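Local coordinates for protein muconate lactonizing enzyme (PDB 3I4K) that belongs to the enolase superfamily of two-domain enzymes and binds a magnesium ion in its barrel domain, at residues A[364-367]-A[368-371]; A[62-65]-A[66-70]; A[123-126]-A[127-130]; A[272-276]-A[277-281]; A[24-27]-A[28-31]. All coordinates share one frame; numbering follows the deposited sequence.

Contact 1: residues A[364-367]-A[368-371]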
# COMPACT_ATOMS: atom_id res chain seq x y z
N VAL A 364 -27.93 3.75 1.85
CA VAL A 364 -28.77 3.24 0.78
C VAL A 364 -30.25 3.44 1.08
O VAL A 364 -30.65 3.52 2.24
CB VAL A 364 -28.53 1.74 0.56
CG1 VAL A 364 -27.06 1.48 0.23
CG2 VAL A 364 -28.93 0.96 1.79
N ASP A 365 -31.05 3.55 0.03
CA ASP A 365 -32.49 3.72 0.15
C ASP A 365 -33.09 2.37 -0.24
O ASP A 365 -33.34 2.12 -1.42
CB ASP A 365 -32.99 4.80 -0.82
CG ASP A 365 -34.51 4.95 -0.79
OD1 ASP A 365 -35.22 3.92 -0.82
OD2 ASP A 365 -35.00 6.10 -0.74
N MSE A 366 -33.31 1.52 0.75
CA MSE A 366 -33.85 0.19 0.51
C MSE A 366 -35.08 0.12 -0.39
O MSE A 366 -35.32 -0.90 -1.03
CB MSE A 366 -34.13 -0.50 1.83
CG MSE A 366 -32.88 -1.04 2.48
SE MSE A 366 -31.88 -2.10 1.19
CE MSE A 366 -32.60 -3.85 1.60
N ASP A 367 -35.86 1.19 -0.43
CA ASP A 367 -37.04 1.20 -1.27
C ASP A 367 -36.61 1.21 -2.72
O ASP A 367 -37.08 0.40 -3.52
CB ASP A 367 -37.91 2.43 -0.97
CG ASP A 367 -38.62 2.32 0.37
OD1 ASP A 367 -39.29 1.29 0.60
OD2 ASP A 367 -38.51 3.26 1.19
N LYS A 368 -35.71 2.14 -3.06
CA LYS A 368 -35.23 2.23 -4.43
C LYS A 368 -34.35 1.04 -4.78
O LYS A 368 -34.26 0.65 -5.95
CB LYS A 368 -34.48 3.55 -4.63
CG LYS A 368 -35.41 4.75 -4.64
CD LYS A 368 -34.69 6.03 -5.02
CE LYS A 368 -35.67 7.18 -5.16
NZ LYS A 368 -34.98 8.45 -5.54
N VAL A 369 -33.70 0.46 -3.78
CA VAL A 369 -32.87 -0.71 -4.01
C VAL A 369 -33.80 -1.85 -4.40
O VAL A 369 -33.53 -2.59 -5.35
CB VAL A 369 -32.10 -1.11 -2.73
CG1 VAL A 369 -31.53 -2.52 -2.89
CG2 VAL A 369 -30.98 -0.12 -2.46
N ASN A 370 -34.89 -1.98 -3.66
CA ASN A 370 -35.88 -3.02 -3.92
C ASN A 370 -36.55 -2.77 -5.27
O ASN A 370 -36.82 -3.70 -6.02
CB ASN A 370 -36.94 -3.01 -2.81
CG ASN A 370 -36.45 -3.62 -1.52
OD1 ASN A 370 -36.95 -3.31 -0.44
ND2 ASN A 370 -35.46 -4.51 -1.63
N PHE A 371 -36.79 -1.49 -5.57
CA PHE A 371 -37.43 -1.10 -6.82
C PHE A 371 -36.62 -1.50 -8.05
O PHE A 371 -37.18 -1.96 -9.04
CB PHE A 371 -37.65 0.41 -6.85
CG PHE A 371 -38.34 0.90 -8.10
CD1 PHE A 371 -39.63 0.48 -8.41
CD2 PHE A 371 -37.70 1.79 -8.96
CE1 PHE A 371 -40.27 0.93 -9.57
CE2 PHE A 371 -38.33 2.24 -10.12
CZ PHE A 371 -39.62 1.81 -10.42
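The Asp365 carboxylate is met from above its plane: Lys368 N lies 2.9 Å from OD1, well out of that plane, and the N-H...O angle of 163° makes the bond nearly straight. This is an N-cap, with Asp365 standing immediately before helix 366-372 close to the end of the chain. OD1 also accepts from Asp367 N, but at an angle of only 120°, so this second capping bond is weak. Both depend on chi1 of 177°, which sets CG anti to the backbone N and brings the carboxylate back over the opening turn. OD2 passes beside the lysine chain, 4.1 Å from Lys368 CG. Charge does not meet charge here, since OD2 and Lys368 NZ are 5.3 Å apart, and that amine instead makes a long, weak ion pair with Asp338. A carboxylate at the positive end of a helix would nevertheless be expected to gain from the local field.

A second flat group, the Asn370 amide, has OD1 3.0 Å from Met366 O. Two acceptors face each other there, so the approach carries no bond; Met366 O is instead taken by Asn370 N.

On the apolar flank the selenium of Met366 (a selenomethionine) rests 4.0 Å from Val369 CB. Arg14 of strand 8-25 touches both residues and Tyr50 of strand 48-53 touches Met366, which places the helix against the three-stranded sheet. Val369 also returns to the cap itself: its N donates to Asp365 O, while its CG2 lies 3.4 Å from the same oxygen.

Contact 2: residues A[62-65]-A[66-70]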
# COMPACT_ATOMS: atom_id res chain seq x y z
N GLY A 62 -14.20 -6.88 -19.62
CA GLY A 62 -13.17 -7.78 -19.14
C GLY A 62 -13.53 -9.21 -18.84
O GLY A 62 -12.70 -9.96 -18.31
N GLY A 63 -14.76 -9.62 -19.16
CA GLY A 63 -15.13 -11.01 -18.91
C GLY A 63 -15.97 -11.28 -17.68
O GLY A 63 -16.45 -12.40 -17.48
N GLU A 64 -16.12 -10.28 -16.82
CA GLU A 64 -16.94 -10.44 -15.63
C GLU A 64 -18.22 -9.66 -15.81
O GLU A 64 -18.24 -8.62 -16.46
CB GLU A 64 -16.21 -9.93 -14.40
CG GLU A 64 -15.25 -10.93 -13.80
CD GLU A 64 -14.67 -10.44 -12.50
OE1 GLU A 64 -13.55 -9.86 -12.51
OE2 GLU A 64 -15.36 -10.62 -11.46
N SER A 65 -19.30 -10.18 -15.24
CA SER A 65 -20.58 -9.49 -15.32
C SER A 65 -21.35 -9.66 -14.02
O SER A 65 -21.04 -10.53 -13.19
CB SER A 65 -21.43 -10.04 -16.48
OG SER A 65 -21.87 -11.35 -16.19
N VAL A 66 -22.37 -8.83 -13.85
CA VAL A 66 -23.20 -8.90 -12.66
C VAL A 66 -23.60 -10.35 -12.39
O VAL A 66 -23.58 -10.79 -11.24
CB VAL A 66 -24.44 -7.99 -12.82
CG1 VAL A 66 -25.11 -8.23 -14.17
CG2 VAL A 66 -25.41 -8.24 -11.70
N GLU A 67 -23.95 -11.10 -13.44
CA GLU A 67 -24.33 -12.51 -13.28
C GLU A 67 -23.14 -13.33 -12.78
O GLU A 67 -23.26 -14.13 -11.85
CB GLU A 67 -24.82 -13.12 -14.61
CG GLU A 67 -26.07 -12.49 -15.22
CD GLU A 67 -25.78 -11.24 -16.00
OE1 GLU A 67 -24.66 -11.14 -16.55
OE2 GLU A 67 -26.66 -10.35 -16.08
N THR A 68 -22.00 -13.13 -13.43
CA THR A 68 -20.77 -13.82 -13.09
C THR A 68 -20.33 -13.51 -11.67
O THR A 68 -19.87 -14.39 -10.96
CB THR A 68 -19.64 -13.41 -14.07
OG1 THR A 68 -19.51 -14.40 -15.08
CG2 THR A 68 -18.32 -13.20 -13.34
N MSE A 69 -20.48 -12.26 -11.27
CA MSE A 69 -20.06 -11.86 -9.93
C MSE A 69 -20.97 -12.40 -8.83
O MSE A 69 -20.50 -12.73 -7.73
CB MSE A 69 -19.97 -10.34 -9.86
CG MSE A 69 -18.83 -9.78 -10.72
SE MSE A 69 -18.70 -7.85 -10.69
CE MSE A 69 -19.83 -7.40 -12.18
N LYS A 70 -22.26 -12.50 -9.11
CA LYS A 70 -23.19 -13.01 -8.11
C LYS A 70 -22.92 -14.50 -7.89
O LYS A 70 -22.94 -14.98 -6.76
CB LYS A 70 -24.64 -12.78 -8.55
CG LYS A 70 -25.67 -13.18 -7.50
CD LYS A 70 -27.07 -12.71 -7.88
CE LYS A 70 -28.13 -13.28 -6.94
NZ LYS A 70 -27.85 -12.95 -5.51
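Ser65 OG and Glu67 OE1 are 2.8 Å apart, with the serine hydroxyl donating to the carboxylate on its anti side, moderately out of plane. The conformations of both residues account for this. Ser65 holds OG between its backbone N and carbonyl carbon (chi1 70°), facing the first turn of helix 66-81, and the Glu67 chain bends at chi2 (82°), folding its carboxylate back over the serine. OE2, the other oxygen, forms a salt bridge with Arg374. While OG donates to the glutamate it also accepts from Thr68 N at 3.3 Å, a long but straight bond of 168°, so one hydroxyl is gripped twice.

Glu64, by contrast, is extended beyond CG and crosses Thr68 at about a right angle, CG lying 3.8 Å from Thr68 CG2. The carboxylate beyond is held by Tyr105 N and Ala106 N, at the start of helix 104-121, and OE2 passes 3.6 Å from Met69 CG. Met69, a selenomethionine, bends at its last torsion, which curls CE back to 3.5 Å from Ser65 O. That carbonyl oxygen accepts from Met69 N at 2.6 Å, the first regular bond of the helix.

A side chain accepting from the amide three residues on is the signature of a helix N-cap, here Ser65 opening helix 66-81 in the N-terminal domain of the enolase-type fold.

Contact 3: residues A[123-126]-A[127-130]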
# COMPACT_ATOMS: atom_id res chain seq x y z
N ASN A 123 -17.73 3.93 13.76
CA ASN A 123 -18.27 5.27 13.62
C ASN A 123 -17.28 6.26 13.00
O ASN A 123 -17.05 7.35 13.53
CB ASN A 123 -18.76 5.79 14.98
CG ASN A 123 -19.66 7.00 14.85
OD1 ASN A 123 -20.67 6.97 14.14
ND2 ASN A 123 -19.28 8.09 15.52
N VAL A 124 -16.72 5.87 11.86
CA VAL A 124 -15.77 6.72 11.14
C VAL A 124 -15.97 6.55 9.63
O VAL A 124 -16.62 5.60 9.19
CB VAL A 124 -14.32 6.33 11.46
CG1 VAL A 124 -14.03 6.53 12.93
CG2 VAL A 124 -14.07 4.88 11.06
N PRO A 125 -15.42 7.47 8.83
CA PRO A 125 -15.55 7.38 7.37
C PRO A 125 -14.72 6.17 6.93
O PRO A 125 -13.86 5.71 7.68
CB PRO A 125 -14.93 8.68 6.87
CG PRO A 125 -15.04 9.61 8.05
CD PRO A 125 -14.74 8.72 9.21
N VAL A 126 -14.95 5.66 5.73
CA VAL A 126 -14.16 4.53 5.26
C VAL A 126 -12.69 4.94 5.06
O VAL A 126 -11.79 4.12 5.23
CB VAL A 126 -14.72 3.98 3.93
CG1 VAL A 126 -13.62 3.29 3.14
CG2 VAL A 126 -15.85 2.99 4.22
N ARG A 127 -12.45 6.20 4.72
CA ARG A 127 -11.10 6.70 4.49
C ARG A 127 -10.21 6.68 5.74
O ARG A 127 -8.99 6.66 5.63
CB ARG A 127 -11.14 8.13 3.96
CG ARG A 127 -11.82 9.10 4.91
CD ARG A 127 -11.79 10.50 4.38
NE ARG A 127 -12.42 11.42 5.32
CZ ARG A 127 -13.73 11.51 5.51
NH1 ARG A 127 -14.55 10.73 4.82
NH2 ARG A 127 -14.21 12.36 6.41
N ASP A 128 -10.82 6.70 6.92
CA ASP A 128 -10.03 6.66 8.14
C ASP A 128 -9.47 5.26 8.38
O ASP A 128 -8.73 5.04 9.33
CB ASP A 128 -10.87 7.11 9.34
CG ASP A 128 -11.12 8.61 9.36
OD1 ASP A 128 -10.52 9.34 8.54
OD2 ASP A 128 -11.92 9.05 10.21
N LEU A 129 -9.84 4.31 7.53
CA LEU A 129 -9.31 2.97 7.65
C LEU A 129 -8.23 2.84 6.57
O LEU A 129 -7.53 1.83 6.49
CB LEU A 129 -10.39 1.91 7.42
CG LEU A 129 -11.57 1.85 8.39
CD1 LEU A 129 -12.42 0.63 8.07
CD2 LEU A 129 -11.05 1.77 9.81
N LEU A 130 -8.11 3.89 5.77
CA LEU A 130 -7.17 3.94 4.65
C LEU A 130 -6.09 5.02 4.76
O LEU A 130 -5.52 5.41 3.75
CB LEU A 130 -7.94 4.14 3.35
CG LEU A 130 -9.07 3.14 3.06
CD1 LEU A 130 -9.86 3.60 1.85
CD2 LEU A 130 -8.49 1.75 2.84
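Arg127 doubles back over Pro125, and its chain can be traced along the proline ring atom by atom. CB stays near the backbone, 3.7 Å from Val126 C. CG, placed between backbone N and carbonyl carbon (chi1 60°), comes to 3.7 Å from Pro125 CB; the chain is then extended, and NE passes at 4.0 Å from that same carbon. At the tip, CZ lies 3.4 Å from Pro125 CB and NH2 3.3 Å from Pro125 CG; NH1 also faces Pro125 CB, at a spacing too short to be taken literally. The guanidinium therefore lies over the pyrrolidine: Pro125 CG stands above one of its faces, displaced toward the rim.

At another part of the proline ring, Pro125 CD meets Asp128 OD2 at 3.0 Å, a close approach of carbon and oxygen. The backbone forms a short 3-10 turn, with Asp128 N donating to Pro125 O and Leu129 N to Val126 O. The Val126 and Leu130 side chains lie side by side, pointing the same way, with Val126 CG1 4.0 Å from Leu130 CD1, and both pack on Leu282 of helix 282-294. At the dimer interface, Val124 packs on Leu122 and Asp128 on Trp118 of the second subunit.

Chemically, the proline ring touches a cation and an anion at different atoms: CB and CG cover a guanidinium face, poor in hydrogen-bonding capacity, while CD, bonded to the amide nitrogen, is probably slightly positive and a tolerable neighbour for the carboxylate oxygen.

Contact 4: residues A[272-276]-A[277-281]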
# COMPACT_ATOMS: atom_id res chain seq x y z
N ILE A 272 -2.06 5.68 -14.87
CA ILE A 272 -2.76 4.43 -14.63
C ILE A 272 -4.18 4.73 -14.16
O ILE A 272 -4.38 5.49 -13.21
CB ILE A 272 -2.07 3.57 -13.56
CG1 ILE A 272 -0.76 3.00 -14.11
CG2 ILE A 272 -3.00 2.44 -13.11
CD1 ILE A 272 -0.07 2.06 -13.16
N ALA A 273 -5.16 4.13 -14.83
CA ALA A 273 -6.57 4.33 -14.47
C ALA A 273 -6.85 3.41 -13.29
O ALA A 273 -7.08 2.22 -13.46
CB ALA A 273 -7.48 3.97 -15.65
N LEU A 274 -6.80 3.97 -12.08
CA LEU A 274 -7.03 3.20 -10.87
C LEU A 274 -8.51 3.19 -10.49
O LEU A 274 -9.12 4.24 -10.30
CB LEU A 274 -6.14 3.78 -9.75
CG LEU A 274 -6.30 3.68 -8.24
CD1 LEU A 274 -7.18 2.52 -7.80
CD2 LEU A 274 -4.89 3.57 -7.65
N LYS A 275 -9.07 1.99 -10.39
CA LYS A 275 -10.47 1.81 -10.05
C LYS A 275 -10.55 0.78 -8.93
O LYS A 275 -10.06 -0.35 -9.08
CB LYS A 275 -11.25 1.29 -11.26
CG LYS A 275 -11.03 2.07 -12.54
CD LYS A 275 -11.85 1.47 -13.69
CE LYS A 275 -11.62 2.24 -14.99
NZ LYS A 275 -12.23 1.57 -16.17
N THR A 276 -11.16 1.16 -7.81
CA THR A 276 -11.28 0.27 -6.67
C THR A 276 -12.02 -1.02 -7.03
O THR A 276 -11.76 -2.08 -6.45
CB THR A 276 -11.99 0.98 -5.50
OG1 THR A 276 -13.25 1.51 -5.94
CG2 THR A 276 -11.12 2.13 -5.00
N THR A 277 -12.91 -0.95 -8.01
CA THR A 277 -13.65 -2.12 -8.43
C THR A 277 -12.80 -3.09 -9.25
O THR A 277 -12.73 -4.29 -8.94
CB THR A 277 -14.90 -1.72 -9.26
OG1 THR A 277 -14.55 -0.70 -10.21
CG2 THR A 277 -16.00 -1.17 -8.33
N LYS A 278 -12.13 -2.57 -10.27
CA LYS A 278 -11.28 -3.38 -11.14
C LYS A 278 -10.08 -4.00 -10.42
O LYS A 278 -9.63 -5.08 -10.79
CB LYS A 278 -10.78 -2.53 -12.31
CG LYS A 278 -9.76 -3.22 -13.22
CD LYS A 278 -9.19 -2.26 -14.28
CE LYS A 278 -8.56 -1.02 -13.63
NZ LYS A 278 -7.86 -0.14 -14.63
N HIS A 279 -9.57 -3.33 -9.38
CA HIS A 279 -8.41 -3.85 -8.68
C HIS A 279 -8.76 -4.88 -7.62
O HIS A 279 -7.87 -5.49 -7.02
CB HIS A 279 -7.62 -2.71 -8.06
CG HIS A 279 -7.09 -1.73 -9.06
ND1 HIS A 279 -6.46 -2.14 -10.22
CD2 HIS A 279 -7.10 -0.38 -9.09
CE1 HIS A 279 -6.10 -1.07 -10.92
NE2 HIS A 279 -6.48 0.01 -10.25
N GLY A 280 -10.05 -5.08 -7.41
CA GLY A 280 -10.47 -6.07 -6.43
C GLY A 280 -10.49 -5.59 -5.00
O GLY A 280 -10.18 -6.35 -4.08
N GLY A 281 -10.83 -4.32 -4.80
CA GLY A 281 -10.90 -3.80 -3.44
C GLY A 281 -10.08 -2.57 -3.12
O GLY A 281 -9.25 -2.11 -3.91
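Three kinds of interaction join strand 271-274 to the turn after it, beginning with the polar side-chain bond from Lys278 NZ to Ala273 O at 2.7 Å. The lysine gets there by bending at chi3 (57°), which turns CE and NZ back along the strand. NZ also forms a salt bridge with Asp251 OD1 and a weak bond to Val254 O. Lys275 NZ, at the end of a chain extended beyond CG, bonds to Asp251 OD2, and its side chain is about 3 Å from a bound acetic acid and about 4 Å from the magnesium ion.

Backbone bonds close the turn. His279 N donates to Lys275 O at 3.0 Å with an angle of 151°, and Gly281 N reaches Thr276 O at 2.9 Å with a similar 154°. Within the loop closed by the second bond, Thr277 to Gly280 form a type I beta turn, leading to helix 282-294, for which Gly281 is the N-cap residue.

Packing comes third. The lysine chains cross obliquely, Lys275 CB lying 4.0 Å from Lys278 CB and Lys275 CG 4.1 Å from Lys278 CE. The imidazole of His279 presents its edge to Leu274, whose CB lies in the ring plane, 3.8 Å from His279 NE2. On its other nitrogen, ND1 is bonded to Trp255 O, which would restrain the rotation of the ring.

Taken together, the two lysines hold one oxygen each of Asp251, a magnesium ligand. Their bonds probably restrain how that carboxylate turns, consistent with a second-shell role at the metal site in the barrel.

Contact 5: residues A[24-27]-A[28-31]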
# COMPACT_ATOMS: atom_id res chain seq x y z
N HIS A 24 -25.46 5.19 -23.44
CA HIS A 24 -24.01 5.32 -23.32
C HIS A 24 -23.36 4.30 -24.24
O HIS A 24 -23.31 3.11 -23.93
CB HIS A 24 -23.58 5.11 -21.86
CG HIS A 24 -22.37 5.89 -21.47
ND1 HIS A 24 -22.29 7.26 -21.63
CD2 HIS A 24 -21.18 5.50 -20.95
CE1 HIS A 24 -21.10 7.68 -21.23
NE2 HIS A 24 -20.41 6.63 -20.81
N GLY A 25 -22.84 4.77 -25.37
CA GLY A 25 -22.23 3.87 -26.33
C GLY A 25 -20.73 3.68 -26.25
O GLY A 25 -19.97 4.65 -26.15
N PHE A 26 -20.31 2.42 -26.31
CA PHE A 26 -18.90 2.06 -26.27
C PHE A 26 -18.47 1.59 -27.66
O PHE A 26 -19.23 1.67 -28.63
CB PHE A 26 -18.67 0.93 -25.26
CG PHE A 26 -19.04 1.29 -23.85
CD1 PHE A 26 -18.12 1.88 -23.00
CD2 PHE A 26 -20.32 1.02 -23.37
CE1 PHE A 26 -18.46 2.19 -21.68
CE2 PHE A 26 -20.67 1.33 -22.06
CZ PHE A 26 -19.74 1.92 -21.22
N ALA A 27 -17.24 1.09 -27.74
CA ALA A 27 -16.69 0.62 -29.00
C ALA A 27 -17.54 -0.46 -29.67
O ALA A 27 -17.75 -0.43 -30.88
CB ALA A 27 -15.27 0.10 -28.79
N THR A 28 -18.04 -1.40 -28.88
CA THR A 28 -18.81 -2.50 -29.46
C THR A 28 -20.19 -2.75 -28.86
O THR A 28 -20.90 -3.66 -29.29
CB THR A 28 -18.01 -3.79 -29.39
OG1 THR A 28 -17.93 -4.21 -28.03
CG2 THR A 28 -16.59 -3.56 -29.94
N THR A 29 -20.57 -1.96 -27.87
CA THR A 29 -21.87 -2.11 -27.23
C THR A 29 -22.43 -0.73 -26.91
O THR A 29 -21.77 0.29 -27.11
CB THR A 29 -21.79 -2.91 -25.90
OG1 THR A 29 -20.92 -2.24 -24.98
CG2 THR A 29 -21.28 -4.33 -26.14
N THR A 30 -23.65 -0.72 -26.41
CA THR A 30 -24.33 0.51 -26.03
C THR A 30 -25.18 0.17 -24.83
O THR A 30 -25.96 -0.78 -24.86
CB THR A 30 -25.24 1.03 -27.16
OG1 THR A 30 -24.43 1.40 -28.29
CG2 THR A 30 -26.02 2.25 -26.69
N SER A 31 -25.00 0.93 -23.75
CA SER A 31 -25.77 0.70 -22.54
C SER A 31 -26.87 1.74 -22.45
O SER A 31 -26.69 2.89 -22.87
CB SER A 31 -24.88 0.82 -21.29
OG SER A 31 -23.92 -0.22 -21.21
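His24 and Ser31 form an antiparallel hydrogen-bonded pair, His24 N to Ser31 O at 2.7 Å and Ser31 N to His24 O at 2.8 Å, where segments 24-27 and 28-31 run 169° apart at the turn of the hairpin of strands 8-25 and 30-43. Beyond the non-hydrogen-bonded pair of Gly25 and Thr30, Phe26 N donates to Thr29 O at 2.7 Å and closes the loop end. At the intervening pair the strands draw close, with the two CA atoms 4.0 Å apart and Thr30 CA 3.5 Å from His24 O in a CA-H...O contact.

Phe26 carries the side-chain contact. With CG anti to the carbonyl carbon (chi1 -61°), its ring comes alongside the opposite strand: CD2 is 3.7 Å from Thr29 OG1, and Ser31 OG lies in the ring plane, 3.7 Å from CE2. Trp60 meets the same ring with the planes at about 45°.

The Phe26 side chain lies about 8 Å from the magnesium ion, so the hairpin brings an aromatic ring to the neighbourhood of the metal site. The ring edge carries partly positive C-H groups, so a hydroxyl oxygen there would be a mild electrostatic match.

How the contacts relate
Along the chain the order is contact 5, 2, 3, 4, 1. Contact 5 forms the hairpin end of the three-stranded antiparallel sheet; contact 2 opens helix 66-81, which packs on that sheet, and the centres of contacts 2 and 5 are about 17 Å apart. Contact 3, at the dimer interface, follows helix 104-121 and lies about 35 Å from contact 5, centre to centre, across the middle of the chain. Contact 4 belongs to the barrel sheet beside the magnesium ion, with nearest atoms about 6 Å from contact 2 and 8 Å from contact 5. Contact 1, the last helix, returns to the N-terminal sheet. Contacts 4 and 5, from different domains, lie near the metal site, while contacts 1 and 3 lie farther out.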